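Local structure of particle-associated glycoside hydrolase (6C72) at residues T311-T316 against N340-S345; R362-N367 against T389-T394; G368-I373 against I393-F398; T415-D420 against A439-F444. The protein is a phage tailspike that depolymerises the capsular polysaccharide of Acinetobacter baumannii during virus entry, probably by cleaving its glycosidic bonds. All blocks are in the same frame, centred on the assembly; numbering follows the deposited sequence.

Read from the N terminus, the four contacts lie between neighbouring coils of a parallel beta-helix. Interaction 1 closes the first loop, bringing 340-345, the connection ahead of strand 348-351, against the start of strand 312-318. Interactions 2 and 3 come next and cross: 362-367 packs on 389-394 and the adjoining 368-373 pairs with 393-398, sharing Ile-393 and Thr-394. Interaction 4 then closes a separate loop between 415-420 and 439-444. The contacts also touch one another. Lys-370 and Ser-345 tie interaction 3 to interaction 1, while the pairing of strand 392-394 with strand 416-418 carries interactions 2 and 3 into interaction 4.

Interaction 1 (T311-T316 against N340-S345); sequences TVYNVT and NTPTGS
Tyr-313 lays one face of its ring on the pyrrolidine of Pro-342. The proline CD stands nearly over the middle of the ring, 3.5 Å from the centroid of Tyr-313 and only 15° off the normal, a CH-pi contact. Proline suits the place because its CD, bonded to the amide nitrogen, carries slightly polarised hydrogens that can face the pi cloud; CG of Pro-342 follows at 3.6 Å from CZ of Tyr-313. A first torsion of 52°, with CG of Tyr-313 between the backbone N and the carbonyl carbon, swings the ring across the strand to meet it.

Beside this pair, the methyl CG2 of Thr-341 touches Thr-311 OG1 at 3.2 Å and lies 3.4 Å from Val-312 O. Threonine suits Thr-341's place by joining a methyl for the strand to a hydroxyl for polar partners off the contact: OG1 is bonded chiefly to Glu-338, with a weak bond from Gly-344 N. The Thr-311 hydroxyl bonds Gln-339 O.

Strand 312-318 belongs to the parallel beta-helix, and the loop packing on it also meets the second subunit, whose Thr-402 bonds Pro-342 O. The tyrosine ring stacks further on His-278, which is seen as a zinc ligand in this protein. Cohesion thus comes from the CH-pi contact and from van der Waals contact of a methyl with two oxygens, while the threonine hydroxyls find their partners other than across the contact.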
loop_
_atom_site.group_PDB
_atom_site.type_symbol
_atom_site.label_atom_id
_atom_site.label_comp_id
_atom_site.label_asym_id
_atom_site.label_seq_id
_atom_site.Cartn_x
_atom_site.Cartn_y
_atom_site.Cartn_z
ATOM N N THR A 311 -21.255 -0.015 11.113
ATOM C CA THR A 311 -20.206 0.815 10.556
ATOM C C THR A 311 -19.302 -0.070 9.709
ATOM O O THR A 311 -19.123 -1.255 10.013
ATOM C CB THR A 311 -19.412 1.544 11.658
ATOM O OG1 THR A 311 -18.486 2.452 11.044
ATOM C CG2 THR A 311 -18.642 0.568 12.533
ATOM N N VAL A 312 -18.781 0.496 8.615
ATOM C CA VAL A 312 -17.873 -0.211 7.717
ATOM C C VAL A 312 -16.698 0.689 7.396
ATOM O O VAL A 312 -16.887 1.850 7.025
ATOM C CB VAL A 312 -18.551 -0.662 6.413
ATOM C CG1 VAL A 312 -17.507 -1.303 5.510
ATOM C CG2 VAL A 312 -19.649 -1.656 6.723
ATOM N N TYR A 313 -15.489 0.159 7.538
ATOM C CA TYR A 313 -14.307 0.943 7.235
ATOM C C TYR A 313 -13.146 -0.010 6.996
ATOM O O TYR A 313 -13.213 -1.185 7.352
ATOM C CB TYR A 313 -13.999 1.957 8.354
ATOM C CG TYR A 313 -13.920 1.381 9.749
ATOM C CD1 TYR A 313 -15.073 1.131 10.488
ATOM C CD2 TYR A 313 -12.688 1.092 10.333
ATOM C CE1 TYR A 313 -15.007 0.605 11.756
ATOM C CE2 TYR A 313 -12.614 0.565 11.611
ATOM C CZ TYR A 313 -13.780 0.322 12.318
ATOM O OH TYR A 313 -13.719 -0.212 13.593
ATOM N N ASN A 314 -12.086 0.509 6.368
ATOM C CA ASN A 314 -10.876 -0.257 6.051
ATOM C C ASN A 314 -11.204 -1.415 5.101
ATOM O O ASN A 314 -11.155 -2.587 5.456
ATOM C CB ASN A 314 -10.192 -0.768 7.336
ATOM C CG ASN A 314 -9.895 0.358 8.354
ATOM O OD1 ASN A 314 -9.915 1.543 8.013
ATOM N ND2 ASN A 314 -9.566 -0.020 9.591
ATOM N N VAL A 315 -11.535 -1.053 3.864
ATOM C CA VAL A 315 -11.875 -2.016 2.826
ATOM C C VAL A 315 -10.965 -1.780 1.634
ATOM O O VAL A 315 -10.811 -0.639 1.182
ATOM C CB VAL A 315 -13.351 -1.913 2.405
ATOM C CG1 VAL A 315 -13.678 -2.969 1.346
ATOM C CG2 VAL A 315 -14.264 -2.047 3.634
ATOM N N THR A 316 -10.359 -2.849 1.129
ATOM C CA THR A 316 -9.463 -2.742 -0.009
ATOM C C THR A 316 -9.916 -3.702 -1.095
ATOM O O THR A 316 -10.016 -4.913 -0.862
ATOM C CB THR A 316 -8.016 -3.016 0.404
ATOM O OG1 THR A 316 -7.655 -2.128 1.468
ATOM C CG2 THR A 316 -7.069 -2.779 -0.756
ATOM N N ASN A 340 -20.617 6.528 11.194
ATOM C CA ASN A 340 -20.141 6.283 12.554
ATOM C C ASN A 340 -18.792 5.563 12.574
ATOM O O ASN A 340 -18.516 4.767 13.478
ATOM C CB ASN A 340 -21.182 5.498 13.377
ATOM C CG ASN A 340 -22.531 6.240 13.511
ATOM O OD1 ASN A 340 -22.582 7.469 13.573
ATOM N ND2 ASN A 340 -23.611 5.487 13.592
ATOM N N THR A 341 -17.954 5.794 11.568
ATOM C CA THR A 341 -16.639 5.170 11.559
ATOM C C THR A 341 -15.731 5.869 12.566
ATOM O O THR A 341 -15.896 7.064 12.836
ATOM C CB THR A 341 -16.003 5.208 10.165
ATOM O OG1 THR A 341 -15.683 6.562 9.795
ATOM C CG2 THR A 341 -16.943 4.571 9.124
ATOM N N PRO A 342 -14.768 5.142 13.140
ATOM C CA PRO A 342 -13.944 5.733 14.211
ATOM C C PRO A 342 -13.146 6.954 13.781
ATOM O O PRO A 342 -12.952 7.869 14.597
ATOM C CB PRO A 342 -13.020 4.582 14.620
ATOM C CG PRO A 342 -13.012 3.643 13.412
ATOM C CD PRO A 342 -14.389 3.753 12.838
ATOM N N THR A 343 -12.664 7.010 12.544
ATOM C CA THR A 343 -11.888 8.168 12.117
ATOM C C THR A 343 -12.662 9.129 11.231
ATOM O O THR A 343 -12.166 10.226 10.960
ATOM C CB THR A 343 -10.616 7.741 11.377
ATOM O OG1 THR A 343 -10.968 7.255 10.074
ATOM C CG2 THR A 343 -9.849 6.682 12.166
ATOM N N GLY A 344 -13.871 8.793 10.824
ATOM C CA GLY A 344 -14.594 9.656 9.920
ATOM C C GLY A 344 -14.338 9.399 8.453
ATOM O O GLY A 344 -15.007 10.010 7.609
ATOM N N SER A 345 -13.390 8.514 8.122
ATOM C CA SER A 345 -13.170 8.060 6.767
ATOM C C SER A 345 -13.553 6.588 6.658
ATOM O O SER A 345 -13.290 5.812 7.584
ATOM C CB SER A 345 -11.706 8.244 6.347
ATOM O OG SER A 345 -11.437 7.630 5.103
#

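Interaction 2 (R362-N367 against T389-T394); sequences RNNCAN and TGYVIT
Two first torsions set up the contact, one in Tyr-391 and one in Asn-363, each turning its group to the opposite segment. In Tyr-391, CG sits beside the backbone N (chi1 -78°), which folds the ring over the turn at 365-366; in Asn-363, CG is anti to the backbone N (chi1 169°), which sends the amide toward Val-392 and Ile-393. Over one face of the ring lie Cys-365 O, 3.5 Å above the plane of Tyr-391, and Ala-366 CA, which makes a CH-pi contact 3.8 Å from the ring centroid. Alanine suits the spot, since its small side chain lets the backbone come this close. The rim of the ring, where hydrogens are slightly positive, also meets oxygens, a more favourable match than the carbonyl oxygen over the face: Asn-363 O and Asn-364 OD1, the latter 3.5 Å from CE2 of Tyr-391 and also bonded to NH2 of Arg-362.

Both ends of the Asn-363 amide are used. ND2 gives a weak hydrogen bond to Val-392 O at 3.0 Å and donates to a water that in turn bonds Tyr-391 O. OD1 of Asn-363 accepts from Cys-365 N at 3.0 Å, an Asx turn that shapes the chain just where the tyrosine lands. A second water joins Cys-365 O to Val-392 N, standing in for direct backbone pairing.

The contact sits where strand 360-363, paired with strand 333-336, gives way to a turn. On its other side strand 392-394 runs parallel to strand 416-418, and Trp-369 bonds to the backbone of Val-392.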
loop_
_atom_site.group_PDB
_atom_site.type_symbol
_atom_site.label_atom_id
_atom_site.label_comp_id
_atom_site.label_asym_id
_atom_site.label_seq_id
_atom_site.Cartn_x
_atom_site.Cartn_y
_atom_site.Cartn_z
ATOM N N ARG A 362 -20.749 5.217 -6.487
ATOM C CA ARG A 362 -21.734 6.109 -5.886
ATOM C C ARG A 362 -21.290 6.533 -4.489
ATOM O O ARG A 362 -21.166 5.700 -3.580
ATOM C CB ARG A 362 -23.117 5.454 -5.816
ATOM C CG ARG A 362 -24.097 6.231 -4.916
ATOM C CD ARG A 362 -25.530 5.749 -5.051
ATOM N NE ARG A 362 -26.346 6.258 -3.954
ATOM C CZ ARG A 362 -27.614 5.909 -3.721
ATOM N NH1 ARG A 362 -28.228 5.051 -4.519
ATOM N NH2 ARG A 362 -28.269 6.420 -2.681
ATOM N N ASN A 363 -21.122 7.838 -4.301
ATOM C CA ASN A 363 -20.853 8.404 -2.988
ATOM C C ASN A 363 -22.159 8.439 -2.204
ATOM O O ASN A 363 -23.089 9.167 -2.558
ATOM C CB ASN A 363 -20.236 9.790 -3.149
ATOM C CG ASN A 363 -20.166 10.560 -1.839
ATOM O OD1 ASN A 363 -20.185 9.966 -0.752
ATOM N ND2 ASN A 363 -20.074 11.887 -1.930
ATOM N N ASN A 364 -22.247 7.650 -1.146
ATOM C CA ASN A 364 -23.447 7.654 -0.317
ATOM C C ASN A 364 -23.159 8.140 1.102
ATOM O O ASN A 364 -23.810 7.710 2.054
ATOM C CB ASN A 364 -24.082 6.269 -0.287
ATOM C CG ASN A 364 -25.563 6.325 -0.015
ATOM O OD1 ASN A 364 -26.222 7.333 -0.293
ATOM N ND2 ASN A 364 -26.102 5.248 0.555
ATOM N N CYS A 365 -22.201 9.051 1.251
ATOM C CA CYS A 365 -21.777 9.553 2.556
ATOM C C CYS A 365 -22.536 10.839 2.875
ATOM O O CYS A 365 -22.301 11.875 2.247
ATOM C CB CYS A 365 -20.267 9.790 2.562
ATOM S SG CYS A 365 -19.299 8.299 2.178
ATOM N N ALA A 366 -23.432 10.777 3.862
ATOM C CA ALA A 366 -24.237 11.941 4.221
ATOM C C ALA A 366 -23.392 13.059 4.830
ATOM O O ALA A 366 -23.711 14.241 4.657
ATOM C CB ALA A 366 -25.350 11.533 5.194
ATOM N N ASN A 367 -22.335 12.708 5.553
ATOM C CA ASN A 367 -21.451 13.687 6.158
ATOM C C ASN A 367 -20.153 13.847 5.374
ATOM O O ASN A 367 -19.133 14.238 5.947
ATOM C CB ASN A 367 -21.170 13.304 7.612
ATOM C CG ASN A 367 -22.385 13.508 8.519
ATOM O OD1 ASN A 367 -23.164 14.451 8.336
ATOM N ND2 ASN A 367 -22.544 12.630 9.513
ATOM N N THR A 389 -28.568 14.304 -4.043
ATOM C CA THR A 389 -28.111 15.656 -4.327
ATOM C C THR A 389 -27.576 16.334 -3.068
ATOM O O THR A 389 -28.278 16.452 -2.062
ATOM C CB THR A 389 -29.270 16.467 -4.916
ATOM O OG1 THR A 389 -29.731 15.840 -6.124
ATOM C CG2 THR A 389 -28.838 17.926 -5.201
ATOM N N GLY A 390 -26.344 16.823 -3.143
ATOM C CA GLY A 390 -25.719 17.486 -2.019
ATOM C C GLY A 390 -24.633 16.691 -1.333
ATOM O O GLY A 390 -23.909 17.256 -0.507
ATOM N N TYR A 391 -24.513 15.397 -1.606
ATOM C CA TYR A 391 -23.425 14.637 -1.014
ATOM C C TYR A 391 -22.103 15.064 -1.637
ATOM O O TYR A 391 -22.034 15.407 -2.822
ATOM C CB TYR A 391 -23.645 13.144 -1.205
ATOM C CG TYR A 391 -24.654 12.551 -0.256
ATOM C CD1 TYR A 391 -25.388 13.356 0.615
ATOM C CD2 TYR A 391 -24.869 11.187 -0.219
ATOM C CE1 TYR A 391 -26.315 12.803 1.493
ATOM C CE2 TYR A 391 -25.787 10.628 0.651
ATOM C CZ TYR A 391 -26.504 11.437 1.498
ATOM O OH TYR A 391 -27.413 10.858 2.336
ATOM N N VAL A 392 -21.052 15.072 -0.828
ATOM C CA VAL A 392 -19.774 15.629 -1.239
ATOM C C VAL A 392 -18.696 14.585 -1.032
ATOM O O VAL A 392 -18.749 13.807 -0.076
ATOM C CB VAL A 392 -19.441 16.921 -0.450
ATOM C CG1 VAL A 392 -18.175 17.599 -1.008
ATOM C CG2 VAL A 392 -20.621 17.875 -0.477
ATOM N N ILE A 393 -17.724 14.559 -1.937
ATOM C CA ILE A 393 -16.468 13.868 -1.693
ATOM C C ILE A 393 -15.515 14.910 -1.132
ATOM O O ILE A 393 -15.008 15.761 -1.865
ATOM C CB ILE A 393 -15.902 13.218 -2.958
ATOM C CG1 ILE A 393 -16.936 12.294 -3.590
ATOM C CG2 ILE A 393 -14.625 12.456 -2.628
ATOM C CD1 ILE A 393 -16.482 11.669 -4.908
ATOM N N THR A 394 -15.269 14.827 0.170
ATOM C CA THR A 394 -14.543 15.864 0.876
ATOM C C THR A 394 -13.091 15.921 0.451
ATOM O O THR A 394 -12.539 17.008 0.253
ATOM C CB THR A 394 -14.653 15.596 2.365
ATOM O OG1 THR A 394 -16.034 15.654 2.718
ATOM C CG2 THR A 394 -13.894 16.629 3.159
HETATM O O HOH W 1 -20.684 13.570 -4.294
HETATM O O HOH W 2 -26.223 7.923 3.409
HETATM O O HOH W 3 -21.619 14.419 1.715
#

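Interaction 3 (G368-I373 against I393-F398); sequences GWKDCI and ITSGRF. With ZN (zinc ion), chain N.
The indole of Trp-369 meets Ile-393 CG1 obliquely, while Cys-372 CB lies over one face, 3.4 Å above the plane and toward the rim. Cys-372 CB also packs on Ile-393 CG2 at 3.8 Å, so three apolar residues close together; Pro-346 and Ile-361 also touch the tryptophan. The other flat group, the carboxylate of Asp-371, turns elsewhere: its OD2 binds a zinc ion at 2.4 Å, and OD1 accepts a hydrogen bond from one of the five waters that complete the metal's coordination.

Hydrogen bonds, mostly of the backbone, join the two segments. Trp-369 O receives Thr-394 N at 2.8 Å and, weakly, Ser-395 N as 393-398 turns its corner. Asp-371 N bonds to Ser-395 OG at 3.0 Å; a chi1 of 60° points OG at that N-H. Beyond the corner the two segments pair as parallel strands of the beta-helix. Cys-372 N bonds to Ser-395 O at 3.0 Å, and Arg-397 N approaches Cys-372 O nearly in line with the C=O bond, 3.0 Å away. Glycine fits at position 396: Cys-372 O makes a CA-H...O contact with Gly-396 CA at 3.1 Å, a CB would collide with that oxygen, and the backbone angles also suit glycine. Ile-373 and Arg-397 lie alongside each other, methyl CD1 against CB.

A zinc held by one carboxylate oxygen and otherwise by water is probably bound loosely. Of the two segments 368-373 alone binds it, so cohesion between 368-373 and 393-398 probably rests on the hydrogen bonds and the apolar cluster.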
loop_
_atom_site.group_PDB
_atom_site.type_symbol
_atom_site.label_atom_id
_atom_site.label_comp_id
_atom_site.label_asym_id
_atom_site.label_seq_id
_atom_site.Cartn_x
_atom_site.Cartn_y
_atom_site.Cartn_z
ATOM N N GLY A 368 -20.174 13.546 4.072
ATOM C CA GLY A 368 -19.007 13.686 3.217
ATOM C C GLY A 368 -18.089 12.478 3.205
ATOM O O GLY A 368 -17.893 11.834 4.237
ATOM N N TRP A 369 -17.493 12.181 2.046
ATOM C CA TRP A 369 -16.586 11.047 1.879
ATOM C C TRP A 369 -15.152 11.561 2.018
ATOM O O TRP A 369 -14.650 12.264 1.136
ATOM C CB TRP A 369 -16.823 10.382 0.524
ATOM C CG TRP A 369 -16.018 9.117 0.244
ATOM C CD1 TRP A 369 -14.993 8.597 0.990
ATOM C CD2 TRP A 369 -16.184 8.231 -0.873
ATOM N NE1 TRP A 369 -14.525 7.446 0.409
ATOM C CE2 TRP A 369 -15.237 7.202 -0.735
ATOM C CE3 TRP A 369 -17.047 8.212 -1.980
ATOM C CZ2 TRP A 369 -15.120 6.167 -1.664
ATOM C CZ3 TRP A 369 -16.931 7.188 -2.899
ATOM C CH2 TRP A 369 -15.980 6.174 -2.736
ATOM N N LYS A 370 -14.517 11.246 3.143
ATOM C CA LYS A 370 -13.155 11.682 3.424
ATOM C C LYS A 370 -12.163 10.626 2.940
ATOM O O LYS A 370 -12.355 9.428 3.176
ATOM C CB LYS A 370 -12.970 11.962 4.926
ATOM C CG LYS A 370 -11.537 12.404 5.306
ATOM C CD LYS A 370 -11.378 12.978 6.761
ATOM C CE LYS A 370 -11.624 11.901 7.845
ATOM N NZ LYS A 370 -11.341 12.345 9.254
ATOM N N ASP A 371 -11.121 11.080 2.238
ATOM C CA ASP A 371 -10.023 10.251 1.734
ATOM C C ASP A 371 -10.516 9.117 0.822
ATOM O O ASP A 371 -10.198 7.946 1.011
ATOM C CB ASP A 371 -9.181 9.684 2.880
ATOM C CG ASP A 371 -7.771 9.296 2.426
ATOM O OD1 ASP A 371 -7.284 9.856 1.401
ATOM O OD2 ASP A 371 -7.176 8.381 3.042
ATOM N N CYS A 372 -11.258 9.501 -0.208
ATOM C CA CYS A 372 -11.652 8.581 -1.272
ATOM C C CYS A 372 -10.464 8.266 -2.190
ATOM O O CYS A 372 -9.809 9.177 -2.705
ATOM C CB CYS A 372 -12.795 9.208 -2.065
ATOM S SG CYS A 372 -13.126 8.491 -3.668
ATOM N N ILE A 373 -10.196 6.974 -2.408
ATOM C CA ILE A 373 -9.023 6.514 -3.154
ATOM C C ILE A 373 -9.467 5.681 -4.357
ATOM O O ILE A 373 -10.012 4.578 -4.195
ATOM C CB ILE A 373 -8.075 5.696 -2.261
ATOM C CG1 ILE A 373 -7.472 6.568 -1.148
ATOM C CG2 ILE A 373 -6.985 5.044 -3.106
ATOM C CD1 ILE A 373 -6.548 7.634 -1.640
ATOM N N ILE A 393 -17.724 14.559 -1.937
ATOM C CA ILE A 393 -16.468 13.868 -1.693
ATOM C C ILE A 393 -15.515 14.910 -1.132
ATOM O O ILE A 393 -15.008 15.761 -1.865
ATOM C CB ILE A 393 -15.902 13.218 -2.958
ATOM C CG1 ILE A 393 -16.936 12.294 -3.590
ATOM C CG2 ILE A 393 -14.625 12.456 -2.628
ATOM C CD1 ILE A 393 -16.482 11.669 -4.908
ATOM N N THR A 394 -15.269 14.827 0.170
ATOM C CA THR A 394 -14.543 15.864 0.876
ATOM C C THR A 394 -13.091 15.921 0.451
ATOM O O THR A 394 -12.539 17.008 0.253
ATOM C CB THR A 394 -14.653 15.596 2.365
ATOM O OG1 THR A 394 -16.034 15.654 2.718
ATOM C CG2 THR A 394 -13.894 16.629 3.159
ATOM N N SER A 395 -12.448 14.769 0.317
ATOM C CA SER A 395 -11.044 14.750 -0.057
ATOM C C SER A 395 -10.720 13.405 -0.678
ATOM O O SER A 395 -11.466 12.428 -0.529
ATOM C CB SER A 395 -10.139 14.989 1.151
ATOM O OG SER A 395 -10.342 13.988 2.113
ATOM N N GLY A 396 -9.577 13.355 -1.327
ATOM C CA GLY A 396 -9.080 12.104 -1.839
ATOM C C GLY A 396 -8.168 12.303 -3.033
ATOM O O GLY A 396 -7.807 13.423 -3.394
ATOM N N ARG A 397 -7.823 11.167 -3.632
ATOM C CA ARG A 397 -6.889 11.070 -4.740
ATOM C C ARG A 397 -7.504 10.156 -5.788
ATOM O O ARG A 397 -7.834 8.998 -5.497
ATOM C CB ARG A 397 -5.540 10.528 -4.266
ATOM C CG ARG A 397 -4.915 11.376 -3.186
ATOM C CD ARG A 397 -3.619 10.791 -2.681
ATOM N NE ARG A 397 -2.636 10.653 -3.755
ATOM C CZ ARG A 397 -1.797 11.617 -4.143
ATOM N NH1 ARG A 397 -1.816 12.812 -3.551
ATOM N NH2 ARG A 397 -0.928 11.382 -5.127
ATOM N N PHE A 398 -7.716 10.704 -6.980
ATOM C CA PHE A 398 -8.218 9.999 -8.157
ATOM C C PHE A 398 -7.067 9.990 -9.163
ATOM O O PHE A 398 -6.907 10.920 -9.953
ATOM C CB PHE A 398 -9.456 10.701 -8.690
ATOM C CG PHE A 398 -10.176 9.947 -9.766
ATOM C CD1 PHE A 398 -11.163 9.040 -9.446
ATOM C CD2 PHE A 398 -9.904 10.189 -11.107
ATOM C CE1 PHE A 398 -11.850 8.355 -10.446
ATOM C CE2 PHE A 398 -10.591 9.511 -12.101
ATOM C CZ PHE A 398 -11.564 8.584 -11.768
HETATM ZN ZN ZN N . -4.803 8.258 2.847
HETATM O O HOH W 4 -4.473 9.180 0.909
HETATM O O HOH W 5 -5.709 6.720 2.023
HETATM O O HOH W 6 -5.501 6.898 4.204
HETATM O O HOH W 7 -2.888 7.729 2.255
HETATM O O HOH W 8 -3.457 10.129 3.755
#

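Interaction 4 (T415-D420 against A439-F444); sequences TLVTGD and ATQASF
Gln-441 reaches across Val-417 with an extended side chain, CG beside its own backbone N (chi1 -64°), and touches the strand at almost every atom. CB lies 3.4 Å from Val-417 O and also rests on the valine methyl CG2. CG passes along the same carbonyl oxygen, and the amide carbon CD comes to 3.1 Å from Val-417 O. OE1 takes the nearly straight hydrogen bond of the contact, from Val-417 N at 2.9 Å with 171° at the hydrogen, the donor standing above the amide plane and not on a lone pair. The cost is that OE1 is also 3.0 Å from Val-417 O, an acceptor facing an acceptor. NE2, at the other branch of the tip, lies against Leu-416 CD2. Glutamine has the length to bring a side-chain carbonyl to this N-H.

Strand 416-418 lies beside strand 392-394 on one face of the parallel beta-helix, and at 419-420 the chain turns the corner toward strand 422-429. An ST turn helps shape that corner, with Thr-418 OG1 accepting from Asp-420 N while the same hydroxyl bonds Thr-394 O of the neighbouring coil. Gly-419 brings its bare CA to 3.2 Å from Gln-441 O, a CA-H...O contact.

Beside the corner, Val-417 CG2 packs on Ala-442 CB at 3.6 Å, the short alanine side chain allowing the two segments to come close. Ser-443 OG donates to Gly-419 O at 2.8 Å, lying in the carbonyl plane on a lone pair, and is bonded as well to Arg-461 N.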
loop_
_atom_site.group_PDB
_atom_site.type_symbol
_atom_site.label_atom_id
_atom_site.label_comp_id
_atom_site.label_asym_id
_atom_site.label_seq_id
_atom_site.Cartn_x
_atom_site.Cartn_y
_atom_site.Cartn_z
ATOM N N THR A 415 -22.354 15.124 -8.775
ATOM C CA THR A 415 -21.293 14.933 -7.793
ATOM C C THR A 415 -20.680 16.274 -7.387
ATOM O O THR A 415 -20.594 17.201 -8.198
ATOM C CB THR A 415 -20.235 13.980 -8.358
ATOM O OG1 THR A 415 -20.877 12.738 -8.672
ATOM C CG2 THR A 415 -19.141 13.710 -7.361
ATOM N N LEU A 416 -20.289 16.383 -6.113
ATOM C CA LEU A 416 -19.639 17.573 -5.567
ATOM C C LEU A 416 -18.368 17.149 -4.849
ATOM O O LEU A 416 -18.363 16.134 -4.141
ATOM C CB LEU A 416 -20.543 18.311 -4.588
ATOM C CG LEU A 416 -21.925 18.753 -5.057
ATOM C CD1 LEU A 416 -22.796 19.073 -3.849
ATOM C CD2 LEU A 416 -21.804 19.973 -5.983
ATOM N N VAL A 417 -17.279 17.889 -5.063
ATOM C CA VAL A 417 -16.019 17.616 -4.386
ATOM C C VAL A 417 -15.486 18.930 -3.831
ATOM O O VAL A 417 -16.074 19.996 -4.025
ATOM C CB VAL A 417 -14.974 16.936 -5.306
ATOM C CG1 VAL A 417 -15.558 15.702 -5.994
ATOM C CG2 VAL A 417 -14.377 17.913 -6.329
ATOM N N THR A 418 -14.361 18.853 -3.138
ATOM C CA THR A 418 -13.651 20.052 -2.712
ATOM C C THR A 418 -12.265 20.039 -3.341
ATOM O O THR A 418 -11.890 19.105 -4.061
ATOM C CB THR A 418 -13.568 20.148 -1.187
ATOM O OG1 THR A 418 -12.471 19.365 -0.715
ATOM C CG2 THR A 418 -14.845 19.651 -0.544
ATOM N N GLY A 419 -11.505 21.095 -3.069
ATOM C CA GLY A 419 -10.153 21.204 -3.581
ATOM C C GLY A 419 -9.196 20.175 -3.035
ATOM O O GLY A 419 -8.107 20.008 -3.598
ATOM N N ASP A 420 -9.572 19.480 -1.962
ATOM C CA ASP A 420 -8.745 18.414 -1.425
ATOM C C ASP A 420 -9.014 17.078 -2.112
ATOM O O ASP A 420 -8.510 16.052 -1.659
ATOM C CB ASP A 420 -8.940 18.321 0.090
ATOM C CG ASP A 420 -8.481 19.580 0.799
ATOM O OD1 ASP A 420 -7.377 20.082 0.469
ATOM O OD2 ASP A 420 -9.227 20.103 1.661
ATOM N N ALA A 439 -15.273 20.358 -12.115
ATOM C CA ALA A 439 -14.129 20.957 -12.787
ATOM C C ALA A 439 -13.702 22.276 -12.155
ATOM O O ALA A 439 -12.539 22.661 -12.301
ATOM C CB ALA A 439 -14.438 21.162 -14.275
ATOM N N THR A 440 -14.588 22.958 -11.431
ATOM C CA THR A 440 -14.216 24.193 -10.750
ATOM C C THR A 440 -13.879 23.976 -9.282
ATOM O O THR A 440 -13.482 24.925 -8.607
ATOM C CB THR A 440 -15.334 25.252 -10.861
ATOM O OG1 THR A 440 -16.427 24.905 -10.001
ATOM C CG2 THR A 440 -15.845 25.374 -12.289
ATOM N N GLN A 441 -14.025 22.756 -8.778
ATOM C CA GLN A 441 -13.832 22.450 -7.371
ATOM C C GLN A 441 -12.564 21.664 -7.101
ATOM O O GLN A 441 -11.836 21.979 -6.163
ATOM C CB GLN A 441 -15.018 21.649 -6.837
ATOM C CG GLN A 441 -16.334 22.373 -6.849
ATOM C CD GLN A 441 -17.457 21.448 -6.439
ATOM O OE1 GLN A 441 -17.398 20.237 -6.681
ATOM N NE2 GLN A 441 -18.482 22.003 -5.808
ATOM N N ALA A 442 -12.308 20.618 -7.883
ATOM C CA ALA A 442 -11.220 19.711 -7.578
ATOM C C ALA A 442 -9.868 20.336 -7.910
ATOM O O ALA A 442 -9.761 21.299 -8.673
ATOM C CB ALA A 442 -11.380 18.402 -8.354
ATOM N N SER A 443 -8.824 19.756 -7.325
ATOM C CA SER A 443 -7.470 20.037 -7.750
ATOM C C SER A 443 -7.129 19.113 -8.907
ATOM O O SER A 443 -7.394 17.908 -8.847
ATOM C CB SER A 443 -6.480 19.854 -6.603
ATOM O OG SER A 443 -6.576 20.935 -5.696
ATOM N N PHE A 444 -6.556 19.690 -9.962
ATOM C CA PHE A 444 -6.125 18.960 -11.145
ATOM C C PHE A 444 -4.615 19.101 -11.276
ATOM O O PHE A 444 -4.093 20.222 -11.304
ATOM C CB PHE A 444 -6.789 19.518 -12.408
ATOM C CG PHE A 444 -8.257 19.228 -12.513
ATOM C CD1 PHE A 444 -9.184 20.041 -11.872
ATOM C CD2 PHE A 444 -8.713 18.171 -13.288
ATOM C CE1 PHE A 444 -10.551 19.772 -11.975
ATOM C CE2 PHE A 444 -10.071 17.898 -13.397
ATOM C CZ PHE A 444 -10.992 18.694 -12.745
#